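Local coordinates for protein VP5 (Halorubrum pleomorphic virus 2, PDB 6QGI) that probably serves as the envelope protein that drives membrane fusion when this pleomorphic virus enters its haloarchaeal host, at residues A[334-339]-A[441-446]. Sequence-based numbering, arbitrary orientation.
Sequences YDPSTF and GSFTID
Y334 and F443 face each other as a hydrogen-bonded antiparallel beta pair, in which the very short strand 333-334 joins strand 443-450 at the edge away from strand 301-307. Y334 N reaches F443 O over 2.8 Å in an almost straight bond, and F443 N returns a longer one to Y334 O at 3.2 Å.

Both side chains lie on the same face of the sheet, but the rings do not stack. With its CG lodged between backbone N and carbonyl carbon (chi1 65°), F443 brings its ring up against Y334, whose CB sits over one face of it in a CH-pi contact, 4.1 Å from the centroid. The broad, flat phenylalanine suits this buried place, where it also touches I305 and I307 of strand 301-307. Beyond CB, the Y334 ring meets I445 CD1 obliquely, 3.7 Å from CE2; isoleucine's longer branch ends in a methyl suited to an aromatic neighbour. The phenol suits a partly exposed position, its OH accepting a hydrogen bond from E329 N.

Past the pair the chain turns away. P336, with no N-H to donate to strand pairing, suits this turn; its CG points toward the F443 ring edge and rests against G441 O. The D335 carboxylate can serve two small hydroxyls: OD1 accepts from S337 OG, above its plane, and weakly from S442 OG at 3.3 Å, while D335 O receives both T338 N and T338 OG1.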
loop_
_atom_site.group_PDB
_atom_site.type_symbol
_atom_site.label_atom_id
_atom_site.label_comp_id
_atom_site.label_asym_id
_atom_site.label_seq_id
_atom_site.Cartn_x
_atom_site.Cartn_y
_atom_site.Cartn_z
ATOM N N TYR A 334 18.157 -3.940 -9.865
ATOM C CA TYR A 334 17.011 -3.224 -10.399
ATOM C C TYR A 334 16.654 -2.033 -9.557
ATOM O O TYR A 334 16.690 -2.099 -8.326
ATOM C CB TYR A 334 15.810 -4.162 -10.527
ATOM C CG TYR A 334 16.005 -5.197 -11.609
ATOM C CD1 TYR A 334 15.801 -4.878 -12.950
ATOM C CD2 TYR A 334 16.440 -6.482 -11.303
ATOM C CE1 TYR A 334 16.011 -5.817 -13.956
ATOM C CE2 TYR A 334 16.648 -7.432 -12.301
ATOM C CZ TYR A 334 16.435 -7.092 -13.626
ATOM O OH TYR A 334 16.655 -8.004 -14.622
ATOM N N ASP A 335 16.341 -0.931 -10.242
ATOM C CA ASP A 335 15.930 0.314 -9.630
ATOM C C ASP A 335 14.446 0.468 -9.908
ATOM O O ASP A 335 14.052 0.705 -11.058
ATOM C CB ASP A 335 16.758 1.505 -10.138
ATOM C CG ASP A 335 16.547 2.801 -9.364
ATOM O OD1 ASP A 335 15.883 2.764 -8.301
ATOM O OD2 ASP A 335 17.037 3.855 -9.827
ATOM N N PRO A 336 13.594 0.275 -8.885
ATOM C CA PRO A 336 12.143 0.348 -9.131
ATOM C C PRO A 336 11.659 1.735 -9.536
ATOM O O PRO A 336 10.611 1.853 -10.161
ATOM C CB PRO A 336 11.506 -0.102 -7.824
ATOM C CG PRO A 336 12.591 -0.227 -6.859
ATOM C CD PRO A 336 13.912 -0.022 -7.475
ATOM N N SER A 337 12.442 2.777 -9.221
ATOM C CA SER A 337 12.129 4.166 -9.540
ATOM C C SER A 337 12.210 4.446 -11.049
ATOM O O SER A 337 11.637 5.440 -11.503
ATOM C CB SER A 337 13.060 5.105 -8.788
ATOM O OG SER A 337 14.423 4.901 -9.113
ATOM N N THR A 338 12.916 3.581 -11.824
ATOM C CA THR A 338 13.050 3.709 -13.280
ATOM C C THR A 338 11.980 2.872 -13.983
ATOM O O THR A 338 11.831 2.955 -15.207
ATOM C CB THR A 338 14.454 3.294 -13.742
ATOM O OG1 THR A 338 14.641 1.905 -13.461
ATOM C CG2 THR A 338 15.565 4.134 -13.111
ATOM N N PHE A 339 11.243 2.055 -13.207
ATOM C CA PHE A 339 10.196 1.180 -13.729
ATOM C C PHE A 339 8.933 1.959 -14.052
ATOM O O PHE A 339 8.557 2.846 -13.290
ATOM C CB PHE A 339 9.887 0.049 -12.738
ATOM C CG PHE A 339 11.007 -0.935 -12.485
ATOM C CD1 PHE A 339 12.105 -1.001 -13.331
ATOM C CD2 PHE A 339 10.943 -1.827 -11.431
ATOM C CE1 PHE A 339 13.145 -1.899 -13.087
ATOM C CE2 PHE A 339 11.992 -2.720 -11.179
ATOM C CZ PHE A 339 13.078 -2.755 -12.013
ATOM N N GLY A 441 13.141 1.088 -3.162
ATOM C CA GLY A 441 14.589 1.171 -3.264
ATOM C C GLY A 441 15.184 0.053 -4.089
ATOM O O GLY A 441 14.552 -0.993 -4.278
ATOM N N SER A 442 16.425 0.274 -4.559
ATOM C CA SER A 442 17.184 -0.660 -5.374
ATOM C C SER A 442 17.451 -1.977 -4.642
ATOM O O SER A 442 17.553 -2.016 -3.411
ATOM C CB SER A 442 18.491 -0.033 -5.825
ATOM O OG SER A 442 18.280 0.981 -6.792
ATOM N N PHE A 443 17.512 -3.057 -5.423
ATOM C CA PHE A 443 17.692 -4.425 -4.956
ATOM C C PHE A 443 18.365 -5.276 -6.032
ATOM O O PHE A 443 18.214 -5.003 -7.227
ATOM C CB PHE A 443 16.322 -5.042 -4.568
ATOM C CG PHE A 443 15.357 -5.212 -5.722
ATOM C CD1 PHE A 443 14.529 -4.165 -6.122
ATOM C CD2 PHE A 443 15.294 -6.409 -6.426
ATOM C CE1 PHE A 443 13.664 -4.313 -7.215
ATOM C CE2 PHE A 443 14.428 -6.556 -7.514
ATOM C CZ PHE A 443 13.611 -5.510 -7.895
ATOM N N THR A 444 19.059 -6.334 -5.604
ATOM C CA THR A 444 19.744 -7.253 -6.508
ATOM C C THR A 444 19.209 -8.669 -6.292
ATOM O O THR A 444 19.122 -9.123 -5.153
ATOM C CB THR A 444 21.272 -7.172 -6.295
ATOM O OG1 THR A 444 21.679 -5.801 -6.228
ATOM C CG2 THR A 444 22.059 -7.904 -7.379
ATOM N N ILE A 445 18.862 -9.362 -7.383
ATOM C CA ILE A 445 18.397 -10.745 -7.321
ATOM C C ILE A 445 19.651 -11.615 -7.199
ATOM O O ILE A 445 20.383 -11.752 -8.169
ATOM C CB ILE A 445 17.501 -11.113 -8.543
ATOM C CG1 ILE A 445 16.249 -10.205 -8.609
ATOM C CG2 ILE A 445 17.107 -12.583 -8.496
ATOM C CD1 ILE A 445 15.565 -10.133 -9.942
ATOM N N ASP A 446 19.942 -12.136 -5.999
ATOM C CA ASP A 446 21.124 -12.974 -5.776
ATOM C C ASP A 446 20.941 -14.362 -6.375
ATOM O O ASP A 446 21.928 -14.991 -6.768
ATOM C CB ASP A 446 21.441 -13.098 -4.279
ATOM C CG ASP A 446 21.954 -11.837 -3.606
ATOM O OD1 ASP A 446 22.310 -10.871 -4.327
ATOM O OD2 ASP A 446 22.020 -11.823 -2.360
#